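Local coordinates for proline iminopeptidase-related protein (Thermus thermophilus, PDB 2YYS) that is of unproven function but, as a member of the S33 family with an alpha/beta-hydrolase domain, may act as a peptidase, at residues N203-W206 with R207-Y210. Sequence-based numbering, arbitrary orientation.
Sequences NGLW and RLDY
G204 meets R207 in two ways. G204 ends helix 195-202 in a Schellman motif, and its positive phi (95°) suits a residue without a side chain. The R207 guanidinium lies with one face against that bare backbone, G204 CA sitting 3.6 Å from R207 NH2 and displaced toward the rim of the group. A side chain bent at chi3 (-54°) folds the arginine back there, while its NH1 forms a salt bridge with E151. The other tie is backbone: R207 N donates to G204 O at 3.1 Å. L205 repeats the pattern one residue on, its O accepting from L208 N at 3.0 Å. The same carbonyl has L208 CB against it, and the two leucines brush methyls, L205 CD1 to L208 CD2 at 4.2 Å. The W206 indole packs away from the turn, against helix 131-141, edge-to-face with F131. Two successive i to i+3 bonds are the signature of a short 3-10 turn, here following a Schellman-capped helix on the path to strand 221-226 of the alpha/beta-hydrolase sheet.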
loop_
_atom_site.group_PDB
_atom_site.type_symbol
_atom_site.label_atom_id
_atom_site.label_comp_id
_atom_site.label_asym_id
_atom_site.label_seq_id
_atom_site.Cartn_x
_atom_site.Cartn_y
_atom_site.Cartn_z
ATOM N N ASN A 203 2.085 12.995 -14.098
ATOM C CA ASN A 203 2.582 11.936 -14.966
ATOM C C ASN A 203 1.504 10.948 -15.432
ATOM O O ASN A 203 1.827 9.998 -16.123
ATOM C CB ASN A 203 3.743 11.190 -14.289
ATOM C CG ASN A 203 4.982 12.081 -14.080
ATOM O OD1 ASN A 203 5.086 13.171 -14.643
ATOM N ND2 ASN A 203 5.911 11.621 -13.243
ATOM N N GLY A 204 0.239 11.165 -15.059
ATOM C CA GLY A 204 -0.878 10.366 -15.554
ATOM C C GLY A 204 -1.327 9.184 -14.691
ATOM O O GLY A 204 -1.846 8.189 -15.218
ATOM N N LEU A 205 -1.158 9.289 -13.373
ATOM C CA LEU A 205 -1.488 8.187 -12.465
ATOM C C LEU A 205 -2.956 7.779 -12.546
ATOM O O LEU A 205 -3.271 6.605 -12.481
ATOM C CB LEU A 205 -1.172 8.549 -11.010
ATOM C CG LEU A 205 -1.484 7.453 -9.966
ATOM C CD1 LEU A 205 -0.565 6.264 -10.138
ATOM C CD2 LEU A 205 -1.361 7.986 -8.560
ATOM N N TRP A 206 -3.841 8.750 -12.679
ATOM C CA TRP A 206 -5.271 8.461 -12.766
ATOM C C TRP A 206 -5.723 7.736 -14.039
ATOM O O TRP A 206 -6.837 7.223 -14.081
ATOM C CB TRP A 206 -6.080 9.729 -12.514
ATOM C CG TRP A 206 -6.001 10.071 -11.091
ATOM C CD1 TRP A 206 -5.123 10.928 -10.502
ATOM C CD2 TRP A 206 -6.775 9.504 -10.038
ATOM N NE1 TRP A 206 -5.318 10.952 -9.143
ATOM C CE2 TRP A 206 -6.328 10.081 -8.828
ATOM C CE3 TRP A 206 -7.808 8.563 -9.989
ATOM C CZ2 TRP A 206 -6.888 9.757 -7.588
ATOM C CZ3 TRP A 206 -8.362 8.244 -8.757
ATOM C CH2 TRP A 206 -7.897 8.838 -7.575
ATOM N N ARG A 207 -4.857 7.677 -15.047
ATOM C CA ARG A 207 -5.098 6.839 -16.224
ATOM C C ARG A 207 -4.578 5.412 -16.050
ATOM O O ARG A 207 -4.855 4.555 -16.876
ATOM C CB ARG A 207 -4.471 7.470 -17.477
ATOM C CG ARG A 207 -5.045 8.839 -17.823
ATOM C CD ARG A 207 -4.579 9.392 -19.175
ATOM N NE ARG A 207 -3.120 9.423 -19.286
ATOM C CZ ARG A 207 -2.328 10.456 -18.945
ATOM N NH1 ARG A 207 -2.827 11.583 -18.446
ATOM N NH2 ARG A 207 -1.013 10.355 -19.105
ATOM N N LEU A 208 -3.822 5.151 -14.989
ATOM C CA LEU A 208 -3.172 3.853 -14.843
ATOM C C LEU A 208 -4.163 2.764 -14.445
ATOM O O LEU A 208 -4.729 2.793 -13.356
ATOM C CB LEU A 208 -2.026 3.902 -13.829
ATOM C CG LEU A 208 -1.387 2.538 -13.525
ATOM C CD1 LEU A 208 -0.727 1.925 -14.778
ATOM C CD2 LEU A 208 -0.388 2.665 -12.388
ATOM N N ASP A 209 -4.365 1.812 -15.344
ATOM C CA ASP A 209 -5.045 0.574 -15.022
ATOM C C ASP A 209 -4.061 -0.580 -15.136
ATOM O O ASP A 209 -3.788 -1.069 -16.223
ATOM C CB ASP A 209 -6.234 0.353 -15.956
ATOM C CG ASP A 209 -6.978 -0.926 -15.656
ATOM O OD1 ASP A 209 -6.797 -1.483 -14.551
ATOM O OD2 ASP A 209 -7.770 -1.445 -16.467
ATOM N N TYR A 210 -3.544 -1.017 -13.992
ATOM C CA TYR A 210 -2.600 -2.124 -13.911
ATOM C C TYR A 210 -3.236 -3.510 -14.149
ATOM O O TYR A 210 -2.523 -4.517 -14.274
ATOM C CB TYR A 210 -1.900 -2.089 -12.535
ATOM C CG TYR A 210 -0.688 -2.973 -12.439
ATOM C CD1 TYR A 210 0.486 -2.644 -13.105
ATOM C CD2 TYR A 210 -0.722 -4.160 -11.716
ATOM C CE1 TYR A 210 1.613 -3.464 -13.037
ATOM C CE2 TYR A 210 0.387 -4.990 -11.650
ATOM C CZ TYR A 210 1.556 -4.632 -12.308
ATOM O OH TYR A 210 2.662 -5.447 -12.243
#